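Local structure of cyclopropane mycolic acid synthase 1 (Mycobacterium tuberculosis, 1KPH) at residues L25-D28 with P29-Y33; Q226-Q229 with P230-A233; K234-D237 with L238-A241; M263-L266 with T267-E271; A270-F273 with R274-Y277. The protein catalyses conversion of a double bond to a cyclopropane ring at the distal position of an alpha mycolic acid, using a methylene group from S-adenosyl-L-methionine. All coordinates share one frame; numbering follows the deposited sequence.

How the interactions relate
All five contacts are local and run in series along the chain, none nested, except that interactions 4 and 5 overlap at Ala-270 and Glu-271. Interaction 1 folds the loop between helices 20-23 and 45-57 into a turn and ends beside S-adenosyl-L-homocysteine. Interaction 2 rounds the corner from strand 221-227 into helix 229-245, which interaction 3 continues. Interactions 4 and 5 lie on helix 256-275 and end where that helix turns toward strand 278-286. Trp-239 packs against Leu-27 and Tyr-33, Leu-236 against Ala-270 and Phe-273, and the hydroxyls of Tyr-33 and Tyr-265 meet, joining loop and both helices around the bound didecyl-dimethyl-ammonium.

Interaction 1: L25-D28 with P29-Y33; sequences LFLD and PTQTY. With 10A (didecyl-dimethyl-ammonium), chain G; SAH (S-adenosyl-L-homocysteine), chain F.
A type I beta turn from Asp-28 to Gln-31 reverses the loop that leads to the cofactor site, and Asp-28 holds it from within. Asp-28 O accepts from Gln-31 N at 2.7 Å, while the side chain forms an Asx turn: Asp-28 OD2 takes Thr-30 N at 2.9 Å, from well above the carboxylate plane. Asp-28 OD2 also receives the Thr-30 hydroxyl, OG1 at 2.6 Å, on its syn lone pair. With CG of Asp-28 lying between backbone N and carbonyl carbon (chi1 77°), the carboxylate folds back over the turn; OD1 then reaches Thr-32 N weakly, and a water joins OD1 and N of Asp-28 to Thr-32 O. Pro-29 suits the second place of the turn, where its ring-fixed phi is the one required.

The flanks of the turn meet through apolar groups. Leu-27 sends CD2 to within 3.5 Å of Tyr-33 CD1, and Phe-26 turns an edge toward the Tyr-33 face in an offset edge-to-face pair, centroids 5.8 Å apart and planes at 68°. The Tyr-33 ring carries C11 of the didecyl-dimethyl-ammonium over the centre of one face, and its hydroxyl bonds to Tyr-265 and His-15. Tyr-33 N gives an almost straight bond of 2.8 Å to OXT of S-adenosyl-L-homocysteine.

Buried yet met by several donors, the Asp-28 carboxylate is probably ionised, and the turn it stabilises probably helps to present Tyr-33 N to the carboxylate of S-adenosyl-L-homocysteine and the Tyr-33 ring to the cationic head of the bound amphiphile.

Interaction 2: Q226-Q229 with P230-A233; sequences QSLQ and PHYA. With 10A (didecyl-dimethyl-ammonium), chain G; CO3 (carbonate ion), chain E.
The imidazole of His-231 lies edge-on against Leu-228, its CD2 4.1 Å from Leu-228 CB and 3.9 Å from Leu-228 CA, which sits near the ring plane. CG of His-231 stands beside the backbone N (chi1 -64°), which carries the ring back toward Leu-228; the ring also meets Tyr-37 edge-to-face. The Leu-228 side chain also touches Val-280 and Leu-55. The chain is here leaving strand 221-227 for helix 229-245, and the corner begins with an ST turn: Ser-227 OG accepts from Gln-229 N at 3.3 Å. Leu-228 O next receives a weak bond from His-231 N, and Gln-229 O a better one from Tyr-232 N at 3.2 Å. Pro-230 fits the first turn of the helix, where a residue without an N-H costs no backbone bond. Gln-229 stretches its extended chain to give NE2 to Ile-278 O on the neighbouring strand. Tyr-232, stacked on Phe-273, aims its ring into the pocket; Tyr-232 OH is modelled 2.5 Å from carbonate O2, a hydrogen bond so short that its exact length is doubtful. The carbonate is also bonded by His-167 NE2 and Cys-35 N, and C13 of didecyl-dimethyl-ammonium lies 3.3 Å from Tyr-232 OH.

Interaction 3: K234-D237 with L238-A241; sequences KTLD and LWSA
Apolar contacts in this stretch of helix 229-245 gather on Trp-239. The Thr-235 methyl makes a CH-pi contact: CG2 stands 3.7 Å from the centroid of the six-membered ring of Trp-239 and 20° off its normal, displaced a little toward the rim. CG2 takes this place because it lies anti to the backbone N of Thr-235, which leaves OG1 on the other branch to bond with His-231 O and Ala-36 N. A beta-branched threonine therefore serves two purposes, a carbon for the indole and a hydroxyl for the backbone. From the following residue, Leu-236 CD2 approaches Trp-239 CE3 at 3.6 Å, oblique to the ring, while its CD1 branch goes to helix 256-275.

Backbone bonds are those of a regular alpha-helix. Leu-238 N meets Lys-234 O at 2.8 Å, Trp-239 N meets Thr-235 O at 2.9 Å, and Ser-240 N and Ala-241 N continue the series to Leu-236 O and Asp-237 O.

Two polar side chains take part. Ser-240 folds OG back over the helix, 2.9 Å from Asp-237 O and 3.2 Å from Leu-236 O; its single proton could go to either. Asp-237, at the edge of the contact, makes a salt bridge through OD2 to Arg-274 of helix 256-275.

Thr-235 and Leu-236 pack on one side of the indole and Leu-27 on the other. This packing and the edge-to-face contact with Tyr-33 probably limit the rotation of Trp-239, so that it lends an aromatic wall to the bound didecyl-dimethyl-ammonium, while Asp-237 faces helix 256-275.

Interaction 4: M263-L266 with T267-E271; sequences MKYL and TGCAE. With 10A (didecyl-dimethyl-ammonium), chain G.
Cys-269 and Tyr-265, one helical turn apart on helix 256-275, face the same bound molecule. The sulfur of Cys-269, the active-site residue as judged by similarity, sits at the edge of the Tyr-265 ring: SG is 5.0 Å from its centroid and 3.8 Å from CD1, 75° off the ring normal, in a Cys sulfur-aromatic contact. Both touch didecyl-dimethyl-ammonium, with Cys-269 SG 3.6 Å from C19 on one tail and Tyr-265 OH 3.2 Å from C14 near the start of the same tail. SG reaches inward because it stands beside its own backbone N, anti to the carbonyl carbon (chi1 -71°).

What sets these groups in place comes next. Leu-266 lays CD2 over one face of the Tyr-265 ring, 3.7 Å above its plane, while Phe-194, Ile-195 and Ile-199 of helix 186-199 touch the same side chain; the Tyr-265 hydroxyl has Tyr-33 OH as polar partner. Cys-269 N bonds Tyr-265 O at 3.1 Å, fixing the spacing of the pair.

Further out, Thr-267 grips Met-263 O twice, from N and from OG1, each at 2.9 Å and from opposite faces of the carbonyl plane, so its hydroxyl is satisfied without leaving the helix. Gly-268 has no CB to press on Lys-264 O, which accepts from its N; Lys-264 itself lies against Phe-194 in a cation-pi contact.

The sulfur faces largely carbon, from the tail of the amphiphile and the Tyr-265 ring, consistent with a site built for long lipid chains.

Interaction 5: A270-F273 with R274-Y277; sequences AEMF and RIGY
Bent at chi3 (-63°), the side chain of Arg-274 doubles back along the helix, while Glu-271, bent at chi2, curls forward to meet it. The guanidinium then holds the carboxylate side-on through two nitrogens: NE of Arg-274 reaches OE2 of Glu-271 at 2.8 Å and its NH2 reaches OE1 of Glu-271 at 3.2 Å. Glu-271 OE2 lies almost within the guanidinium plane, yet both carboxylate oxygens are approached from above their own plane, the two flat groups standing 64° apart. The guanidinium of Arg-274 lies over the backbone of Ala-270, whose O is 4.0 Å above the centre of its plane; the small methyl, Ala-270 CB, is 3.8 Å from Arg-274 NH2. Arg-274 NH1 has Asp-237 as a second partner.

Here helix 256-275 ends in a Schellman motif. Tyr-277 N bonds Met-272 O at 3.1 Å, and Gly-276 N reaches Phe-273 O weakly at 3.2 Å. Gly-276 takes the C-prime place at positive phi (94°), a conformation glycine reaches easily because it has no side chain to meet the preceding carbonyl. Beside this turn the flexible Met-272 chain, bent at chi2 and chi3, brings CE to 3.4 Å from Tyr-277 CD1 and 3.7 Å from Ile-275 CG2. The methyl approaches the Tyr-277 ring obliquely; that ring also meets Phe-188 edge-to-face, and its hydroxyl bonds to Pro-183 O as the chain enters strand 278-286.

Interaction 1: L25-D28 with P29-Y33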
# COMPACT_ATOMS: atom_id res chain seq x y z
N LEU A 25 2.52 -17.21 -2.35
CA LEU A 25 1.55 -18.24 -1.97
C LEU A 25 0.17 -17.67 -1.71
O LEU A 25 -0.82 -18.41 -1.73
CB LEU A 25 1.99 -19.02 -0.72
CG LEU A 25 3.12 -20.06 -0.77
CD1 LEU A 25 3.07 -20.84 -2.08
CD2 LEU A 25 4.43 -19.38 -0.64
N PHE A 26 0.07 -16.37 -1.46
CA PHE A 26 -1.26 -15.82 -1.21
C PHE A 26 -1.66 -14.59 -2.01
O PHE A 26 -2.85 -14.32 -2.14
CB PHE A 26 -1.47 -15.60 0.30
CG PHE A 26 -0.64 -14.49 0.90
CD1 PHE A 26 -1.09 -13.17 0.85
CD2 PHE A 26 0.55 -14.77 1.57
CE1 PHE A 26 -0.36 -12.14 1.47
CE2 PHE A 26 1.28 -13.76 2.19
CZ PHE A 26 0.83 -12.44 2.14
N LEU A 27 -0.70 -13.87 -2.57
CA LEU A 27 -1.01 -12.68 -3.38
C LEU A 27 -1.37 -13.09 -4.81
O LEU A 27 -1.03 -14.19 -5.24
CB LEU A 27 0.18 -11.73 -3.44
CG LEU A 27 0.68 -11.13 -2.13
CD1 LEU A 27 1.85 -10.20 -2.42
CD2 LEU A 27 -0.46 -10.38 -1.44
N ASP A 28 -2.03 -12.21 -5.54
CA ASP A 28 -2.38 -12.53 -6.92
C ASP A 28 -1.10 -12.44 -7.74
O ASP A 28 -0.09 -11.90 -7.28
CB ASP A 28 -3.44 -11.55 -7.47
CG ASP A 28 -2.85 -10.21 -7.85
OD1 ASP A 28 -2.59 -9.38 -6.95
OD2 ASP A 28 -2.62 -9.99 -9.07
N PRO A 29 -1.12 -12.96 -8.98
CA PRO A 29 0.06 -12.93 -9.85
C PRO A 29 0.79 -11.60 -10.00
O PRO A 29 2.01 -11.59 -10.14
CB PRO A 29 -0.50 -13.45 -11.17
CG PRO A 29 -1.51 -14.46 -10.71
CD PRO A 29 -2.22 -13.70 -9.61
N THR A 30 0.06 -10.48 -9.98
CA THR A 30 0.72 -9.18 -10.12
C THR A 30 1.47 -8.83 -8.84
O THR A 30 2.23 -7.85 -8.79
CB THR A 30 -0.29 -8.04 -10.38
OG1 THR A 30 -1.11 -7.84 -9.22
CG2 THR A 30 -1.18 -8.36 -11.59
N GLN A 31 1.26 -9.64 -7.81
CA GLN A 31 1.89 -9.46 -6.51
C GLN A 31 1.46 -8.15 -5.87
O GLN A 31 2.23 -7.51 -5.15
CB GLN A 31 3.42 -9.48 -6.63
CG GLN A 31 3.97 -10.73 -7.30
CD GLN A 31 3.39 -12.01 -6.73
OE1 GLN A 31 2.82 -12.82 -7.45
NE2 GLN A 31 3.52 -12.18 -5.42
N THR A 32 0.23 -7.73 -6.15
CA THR A 32 -0.29 -6.50 -5.56
C THR A 32 -0.60 -6.83 -4.10
O THR A 32 -1.28 -7.81 -3.79
CB THR A 32 -1.56 -6.02 -6.28
OG1 THR A 32 -1.24 -5.68 -7.64
CG2 THR A 32 -2.14 -4.78 -5.60
N TYR A 33 -0.09 -6.00 -3.19
CA TYR A 33 -0.26 -6.24 -1.76
C TYR A 33 -0.97 -5.05 -1.12
O TYR A 33 -0.39 -4.30 -0.34
CB TYR A 33 1.14 -6.46 -1.16
CG TYR A 33 1.20 -7.13 0.20
CD1 TYR A 33 0.08 -7.71 0.78
CD2 TYR A 33 2.41 -7.19 0.90
CE1 TYR A 33 0.16 -8.34 2.03
CE2 TYR A 33 2.50 -7.81 2.14
CZ TYR A 33 1.37 -8.39 2.70
OH TYR A 33 1.45 -9.00 3.93
C1 10A G . -2.39 0.06 14.75
C2 10A G . -1.06 -0.31 14.09
C3 10A G . -1.25 -0.50 12.58
C4 10A G . 0.00 -0.90 11.79
C5 10A G . -0.41 -1.04 10.32
C6 10A G . 0.69 -1.50 9.36
C7 10A G . -0.00 -1.61 7.99
C8 10A G . 0.85 -2.21 6.87
C9 10A G . -0.02 -2.30 5.60
C10 10A G . 0.71 -3.08 4.51
N1 10A G . 0.01 -3.53 3.22
C11 10A G . 1.03 -4.36 2.46
C12 10A G . -0.33 -2.36 2.33
C13 10A G . -1.29 -4.33 3.37
C14 10A G . -1.38 -5.65 4.21
C15 10A G . -2.80 -6.14 4.58
C16 10A G . -3.71 -5.24 5.46
C17 10A G . -3.17 -5.05 6.89
C18 10A G . -4.09 -4.19 7.77
C19 10A G . -3.51 -4.04 9.18
C20 10A G . -4.48 -3.22 10.05
C21 10A G . -3.96 -3.08 11.48
C22 10A G . -4.98 -2.28 12.29
N SAH F . 2.17 -0.23 -3.29
CA SAH F . 2.39 -1.67 -3.44
CB SAH F . 3.08 -2.26 -2.19
CG SAH F . 2.51 -1.93 -0.80
C SAH F . 1.07 -2.41 -3.69
OXT SAH F . 1.11 -3.61 -4.02
C5' SAH F . 4.28 -1.29 1.29
C4' SAH F . 5.37 -0.77 0.37
O4' SAH F . 5.80 0.58 0.71
C3' SAH F . 6.63 -1.64 0.39
O3' SAH F . 7.09 -1.82 -0.98
C2' SAH F . 7.60 -0.84 1.22
O2' SAH F . 8.96 -1.16 0.92
C1' SAH F . 7.24 0.57 0.87
N9 SAH F . 7.67 1.55 1.87
C8 SAH F . 7.49 1.59 3.22
N7 SAH F . 7.99 2.61 3.85
C5 SAH F . 8.57 3.33 2.81
C6 SAH F . 9.35 4.66 2.74
N6 SAH F . 9.62 5.41 3.82
N1 SAH F . 9.78 5.06 1.50
C2 SAH F . 9.49 4.29 0.41
N3 SAH F . 8.82 3.12 0.35
C4 SAH F . 8.38 2.70 1.60
O HOH W 1 -3.25 -9.67 -4.37

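Interaction 2: Q226-Q229 with P230-A233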
# COMPACT_ATOMS: atom_id res chain seq x y z
N GLN A 226 -12.24 8.46 -1.16
CA GLN A 226 -13.06 7.31 -1.51
C GLN A 226 -12.71 6.11 -0.64
O GLN A 226 -11.54 5.72 -0.53
CB GLN A 226 -12.85 6.95 -2.98
CG GLN A 226 -13.66 5.74 -3.44
CD GLN A 226 -13.54 5.49 -4.93
OE1 GLN A 226 -12.78 6.18 -5.62
NE2 GLN A 226 -14.27 4.51 -5.42
N SER A 227 -13.72 5.52 -0.02
CA SER A 227 -13.51 4.37 0.85
C SER A 227 -13.70 3.06 0.11
O SER A 227 -14.63 2.92 -0.68
CB SER A 227 -14.47 4.43 2.04
OG SER A 227 -14.35 3.27 2.85
N LEU A 228 -12.82 2.09 0.39
CA LEU A 228 -12.90 0.77 -0.23
C LEU A 228 -13.06 -0.28 0.88
O LEU A 228 -12.79 -1.46 0.68
CB LEU A 228 -11.62 0.47 -1.01
CG LEU A 228 -11.22 1.41 -2.15
CD1 LEU A 228 -10.03 0.81 -2.90
CD2 LEU A 228 -12.39 1.62 -3.09
N GLN A 229 -13.52 0.19 2.04
CA GLN A 229 -13.71 -0.64 3.23
C GLN A 229 -14.21 -2.07 3.02
O GLN A 229 -13.53 -3.03 3.39
CB GLN A 229 -14.62 0.09 4.22
CG GLN A 229 -14.71 -0.55 5.59
CD GLN A 229 -15.50 0.30 6.57
OE1 GLN A 229 -16.66 0.63 6.32
NE2 GLN A 229 -14.87 0.67 7.68
N PRO A 230 -15.41 -2.25 2.43
CA PRO A 230 -15.91 -3.61 2.22
C PRO A 230 -15.05 -4.46 1.30
O PRO A 230 -15.01 -5.69 1.42
CB PRO A 230 -17.31 -3.38 1.66
CG PRO A 230 -17.13 -2.12 0.87
CD PRO A 230 -16.32 -1.26 1.83
N HIS A 231 -14.37 -3.81 0.36
CA HIS A 231 -13.52 -4.53 -0.58
C HIS A 231 -12.32 -5.19 0.09
O HIS A 231 -11.81 -6.19 -0.41
CB HIS A 231 -13.04 -3.58 -1.67
CG HIS A 231 -14.13 -3.03 -2.52
ND1 HIS A 231 -14.77 -3.77 -3.50
CD2 HIS A 231 -14.73 -1.81 -2.53
CE1 HIS A 231 -15.70 -3.04 -4.07
NE2 HIS A 231 -15.70 -1.84 -3.50
N TYR A 232 -11.86 -4.65 1.22
CA TYR A 232 -10.69 -5.23 1.87
C TYR A 232 -10.95 -6.54 2.60
O TYR A 232 -10.07 -7.41 2.66
CB TYR A 232 -10.05 -4.23 2.84
CG TYR A 232 -8.54 -4.18 2.72
CD1 TYR A 232 -7.82 -5.33 2.39
CD2 TYR A 232 -7.84 -2.99 2.91
CE1 TYR A 232 -6.44 -5.30 2.25
CE2 TYR A 232 -6.45 -2.95 2.78
CZ TYR A 232 -5.76 -4.10 2.44
OH TYR A 232 -4.40 -4.07 2.27
N ALA A 233 -12.14 -6.70 3.17
CA ALA A 233 -12.47 -7.94 3.87
C ALA A 233 -12.43 -9.09 2.86
O ALA A 233 -11.94 -10.17 3.16
CB ALA A 233 -13.85 -7.84 4.50
C1 10A G . -2.39 0.06 14.75
C2 10A G . -1.06 -0.31 14.09
C3 10A G . -1.25 -0.50 12.58
C4 10A G . 0.00 -0.90 11.79
C5 10A G . -0.41 -1.04 10.32
C6 10A G . 0.69 -1.50 9.36
C7 10A G . -0.00 -1.61 7.99
C8 10A G . 0.85 -2.21 6.87
C9 10A G . -0.02 -2.30 5.60
C10 10A G . 0.71 -3.08 4.51
N1 10A G . 0.01 -3.53 3.22
C11 10A G . 1.03 -4.36 2.46
C12 10A G . -0.33 -2.36 2.33
C13 10A G . -1.29 -4.33 3.37
C14 10A G . -1.38 -5.65 4.21
C15 10A G . -2.80 -6.14 4.58
C16 10A G . -3.71 -5.24 5.46
C17 10A G . -3.17 -5.05 6.89
C18 10A G . -4.09 -4.19 7.77
C19 10A G . -3.51 -4.04 9.18
C20 10A G . -4.48 -3.22 10.05
C21 10A G . -3.96 -3.08 11.48
C22 10A G . -4.98 -2.28 12.29
C CO3 E . -3.88 -0.78 1.67
O1 CO3 E . -4.95 -1.03 0.65
O2 CO3 E . -3.40 -1.81 2.41
O3 CO3 E . -3.39 0.48 1.85

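Interaction 3: K234-D237 with L238-A241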
# COMPACT_ATOMS: atom_id res chain seq x y z
N LYS A 234 -12.94 -8.83 1.66
CA LYS A 234 -12.94 -9.85 0.61
C LYS A 234 -11.51 -10.12 0.12
O LYS A 234 -11.11 -11.27 -0.05
CB LYS A 234 -13.82 -9.40 -0.56
CG LYS A 234 -14.00 -10.46 -1.64
CD LYS A 234 -14.93 -9.96 -2.73
CE LYS A 234 -15.24 -11.02 -3.76
NZ LYS A 234 -16.24 -10.51 -4.74
N THR A 235 -10.75 -9.05 -0.11
CA THR A 235 -9.37 -9.20 -0.55
C THR A 235 -8.64 -10.10 0.46
O THR A 235 -7.98 -11.08 0.08
CB THR A 235 -8.64 -7.83 -0.62
OG1 THR A 235 -9.32 -6.97 -1.54
CG2 THR A 235 -7.20 -8.01 -1.07
N LEU A 236 -8.76 -9.76 1.74
CA LEU A 236 -8.12 -10.52 2.80
C LEU A 236 -8.64 -11.95 2.89
O LEU A 236 -7.87 -12.88 3.16
CB LEU A 236 -8.31 -9.79 4.14
CG LEU A 236 -7.45 -8.52 4.29
CD1 LEU A 236 -8.03 -7.62 5.38
CD2 LEU A 236 -6.03 -8.92 4.62
N ASP A 237 -9.94 -12.14 2.67
CA ASP A 237 -10.51 -13.48 2.71
C ASP A 237 -9.89 -14.32 1.59
O ASP A 237 -9.56 -15.48 1.80
CB ASP A 237 -12.04 -13.45 2.53
CG ASP A 237 -12.78 -12.94 3.76
OD1 ASP A 237 -12.22 -13.02 4.87
OD2 ASP A 237 -13.92 -12.47 3.61
N LEU A 238 -9.73 -13.71 0.41
CA LEU A 238 -9.14 -14.42 -0.72
C LEU A 238 -7.67 -14.72 -0.50
O LEU A 238 -7.16 -15.75 -0.93
CB LEU A 238 -9.31 -13.61 -2.02
CG LEU A 238 -10.74 -13.36 -2.50
CD1 LEU A 238 -10.71 -12.67 -3.85
CD2 LEU A 238 -11.50 -14.67 -2.60
N TRP A 239 -6.96 -13.81 0.18
CA TRP A 239 -5.54 -14.04 0.45
C TRP A 239 -5.37 -15.21 1.42
O TRP A 239 -4.53 -16.08 1.21
CB TRP A 239 -4.87 -12.80 1.06
CG TRP A 239 -4.58 -11.69 0.08
CD1 TRP A 239 -4.54 -11.79 -1.29
CD2 TRP A 239 -4.26 -10.33 0.39
NE1 TRP A 239 -4.22 -10.57 -1.84
CE2 TRP A 239 -4.04 -9.66 -0.83
CE3 TRP A 239 -4.14 -9.61 1.59
CZ2 TRP A 239 -3.71 -8.30 -0.90
CZ3 TRP A 239 -3.81 -8.26 1.53
CH2 TRP A 239 -3.60 -7.62 0.29
N SER A 240 -6.19 -15.23 2.47
CA SER A 240 -6.11 -16.29 3.47
C SER A 240 -6.54 -17.65 2.92
O SER A 240 -5.98 -18.69 3.31
CB SER A 240 -6.96 -15.93 4.70
OG SER A 240 -8.32 -15.78 4.35
N ALA A 241 -7.52 -17.66 2.03
CA ALA A 241 -7.99 -18.91 1.46
C ALA A 241 -6.85 -19.58 0.69
O ALA A 241 -6.65 -20.79 0.79
CB ALA A 241 -9.17 -18.66 0.53

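Interaction 4: M263-L266 with T267-E271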
# COMPACT_ATOMS: atom_id res chain seq x y z
N MET A 263 -1.57 -16.51 8.95
CA MET A 263 -2.99 -16.82 8.85
C MET A 263 -3.73 -15.99 9.90
O MET A 263 -4.78 -15.41 9.62
CB MET A 263 -3.24 -18.31 9.10
CG MET A 263 -2.89 -19.23 7.94
SD MET A 263 -3.85 -18.86 6.45
CE MET A 263 -5.51 -19.39 6.96
N LYS A 264 -3.17 -15.93 11.10
CA LYS A 264 -3.76 -15.17 12.19
C LYS A 264 -3.89 -13.70 11.78
O LYS A 264 -4.89 -13.05 12.06
CB LYS A 264 -2.91 -15.29 13.45
CG LYS A 264 -3.37 -14.43 14.63
CD LYS A 264 -2.46 -14.62 15.84
CE LYS A 264 -2.85 -13.71 16.99
NZ LYS A 264 -1.95 -13.90 18.16
N TYR A 265 -2.86 -13.20 11.11
CA TYR A 265 -2.83 -11.82 10.65
C TYR A 265 -3.85 -11.57 9.53
O TYR A 265 -4.68 -10.66 9.62
CB TYR A 265 -1.39 -11.47 10.23
CG TYR A 265 -1.19 -10.65 8.96
CD1 TYR A 265 -1.77 -9.39 8.81
CD2 TYR A 265 -0.38 -11.14 7.93
CE1 TYR A 265 -1.54 -8.63 7.65
CE2 TYR A 265 -0.14 -10.39 6.78
CZ TYR A 265 -0.73 -9.13 6.64
OH TYR A 265 -0.48 -8.39 5.50
N LEU A 266 -3.81 -12.39 8.49
CA LEU A 266 -4.73 -12.23 7.37
C LEU A 266 -6.20 -12.32 7.78
O LEU A 266 -7.00 -11.43 7.47
CB LEU A 266 -4.43 -13.26 6.28
CG LEU A 266 -3.09 -13.08 5.56
CD1 LEU A 266 -2.86 -14.23 4.60
CD2 LEU A 266 -3.06 -11.74 4.82
N THR A 267 -6.56 -13.38 8.50
CA THR A 267 -7.94 -13.56 8.92
C THR A 267 -8.40 -12.49 9.91
O THR A 267 -9.50 -11.95 9.78
CB THR A 267 -8.15 -14.95 9.56
OG1 THR A 267 -7.41 -15.03 10.79
CG2 THR A 267 -7.66 -16.05 8.62
N GLY A 268 -7.55 -12.17 10.88
CA GLY A 268 -7.89 -11.16 11.86
C GLY A 268 -8.24 -9.82 11.24
O GLY A 268 -9.26 -9.21 11.58
N CYS A 269 -7.39 -9.35 10.34
CA CYS A 269 -7.62 -8.08 9.66
C CYS A 269 -8.93 -8.09 8.88
O CYS A 269 -9.64 -7.09 8.84
CB CYS A 269 -6.45 -7.78 8.71
SG CYS A 269 -4.92 -7.35 9.55
N ALA A 270 -9.24 -9.23 8.27
CA ALA A 270 -10.46 -9.37 7.49
C ALA A 270 -11.69 -9.06 8.34
O ALA A 270 -12.62 -8.38 7.89
CB ALA A 270 -10.56 -10.79 6.92
N GLU A 271 -11.71 -9.55 9.58
CA GLU A 271 -12.83 -9.30 10.47
C GLU A 271 -12.84 -7.85 10.91
O GLU A 271 -13.90 -7.24 11.05
CB GLU A 271 -12.75 -10.21 11.70
CG GLU A 271 -12.86 -11.69 11.37
CD GLU A 271 -14.17 -12.05 10.67
OE1 GLU A 271 -14.28 -13.19 10.18
OE2 GLU A 271 -15.08 -11.20 10.62
C1 10A G . -2.39 0.06 14.75
C2 10A G . -1.06 -0.31 14.09
C3 10A G . -1.25 -0.50 12.58
C4 10A G . 0.00 -0.90 11.79
C5 10A G . -0.41 -1.04 10.32
C6 10A G . 0.69 -1.50 9.36
C7 10A G . -0.00 -1.61 7.99
C8 10A G . 0.85 -2.21 6.87
C9 10A G . -0.02 -2.30 5.60
C10 10A G . 0.71 -3.08 4.51
N1 10A G . 0.01 -3.53 3.22
C11 10A G . 1.03 -4.36 2.46
C12 10A G . -0.33 -2.36 2.33
C13 10A G . -1.29 -4.33 3.37
C14 10A G . -1.38 -5.65 4.21
C15 10A G . -2.80 -6.14 4.58
C16 10A G . -3.71 -5.24 5.46
C17 10A G . -3.17 -5.05 6.89
C18 10A G . -4.09 -4.19 7.77
C19 10A G . -3.51 -4.04 9.18
C20 10A G . -4.48 -3.22 10.05
C21 10A G . -3.96 -3.08 11.48
C22 10A G . -4.98 -2.28 12.29

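Interaction 5: A270-F273 with R274-Y277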
# COMPACT_ATOMS: atom_id res chain seq x y z
N ALA A 270 -9.24 -9.23 8.27
CA ALA A 270 -10.46 -9.37 7.49
C ALA A 270 -11.69 -9.06 8.34
O ALA A 270 -12.62 -8.38 7.89
CB ALA A 270 -10.56 -10.79 6.92
N GLU A 271 -11.71 -9.55 9.58
CA GLU A 271 -12.83 -9.30 10.47
C GLU A 271 -12.84 -7.85 10.91
O GLU A 271 -13.90 -7.24 11.05
CB GLU A 271 -12.75 -10.21 11.70
CG GLU A 271 -12.86 -11.69 11.37
CD GLU A 271 -14.17 -12.05 10.67
OE1 GLU A 271 -14.28 -13.19 10.18
OE2 GLU A 271 -15.08 -11.20 10.62
N MET A 272 -11.65 -7.29 11.13
CA MET A 272 -11.54 -5.90 11.55
C MET A 272 -12.19 -4.98 10.52
O MET A 272 -12.83 -3.99 10.88
CB MET A 272 -10.07 -5.53 11.74
CG MET A 272 -9.70 -5.16 13.17
SD MET A 272 -10.21 -6.41 14.39
CE MET A 272 -11.79 -5.74 14.94
N PHE A 273 -12.02 -5.30 9.24
CA PHE A 273 -12.62 -4.48 8.19
C PHE A 273 -14.11 -4.78 8.09
O PHE A 273 -14.91 -3.88 7.85
CB PHE A 273 -11.95 -4.74 6.83
CG PHE A 273 -10.68 -3.96 6.63
CD1 PHE A 273 -9.44 -4.58 6.70
CD2 PHE A 273 -10.72 -2.59 6.38
CE1 PHE A 273 -8.26 -3.86 6.53
CE2 PHE A 273 -9.55 -1.85 6.21
CZ PHE A 273 -8.32 -2.49 6.28
N ARG A 274 -14.47 -6.04 8.30
CA ARG A 274 -15.87 -6.45 8.24
C ARG A 274 -16.71 -5.72 9.28
O ARG A 274 -17.80 -5.23 8.97
CB ARG A 274 -15.99 -7.97 8.45
CG ARG A 274 -16.78 -8.70 7.36
CD ARG A 274 -17.11 -10.14 7.76
NE ARG A 274 -15.91 -10.96 7.94
CZ ARG A 274 -15.15 -11.41 6.94
NH1 ARG A 274 -15.46 -11.12 5.68
NH2 ARG A 274 -14.07 -12.13 7.20
N ILE A 275 -16.20 -5.62 10.51
CA ILE A 275 -16.92 -4.94 11.58
C ILE A 275 -16.78 -3.42 11.56
O ILE A 275 -17.55 -2.71 12.22
CB ILE A 275 -16.48 -5.48 12.97
CG1 ILE A 275 -17.36 -4.86 14.07
CG2 ILE A 275 -15.02 -5.16 13.22
CD1 ILE A 275 -17.14 -5.47 15.43
N GLY A 276 -15.81 -2.91 10.81
CA GLY A 276 -15.63 -1.48 10.71
C GLY A 276 -14.66 -0.76 11.63
O GLY A 276 -14.70 0.47 11.70
N TYR A 277 -13.80 -1.48 12.34
CA TYR A 277 -12.85 -0.81 13.22
C TYR A 277 -11.75 -0.13 12.42
O TYR A 277 -11.11 0.80 12.90
CB TYR A 277 -12.22 -1.80 14.22
CG TYR A 277 -13.19 -2.28 15.28
CD1 TYR A 277 -12.73 -2.85 16.47
CD2 TYR A 277 -14.56 -2.17 15.09
CE1 TYR A 277 -13.62 -3.31 17.44
CE2 TYR A 277 -15.46 -2.62 16.05
CZ TYR A 277 -14.99 -3.19 17.22
OH TYR A 277 -15.89 -3.64 18.15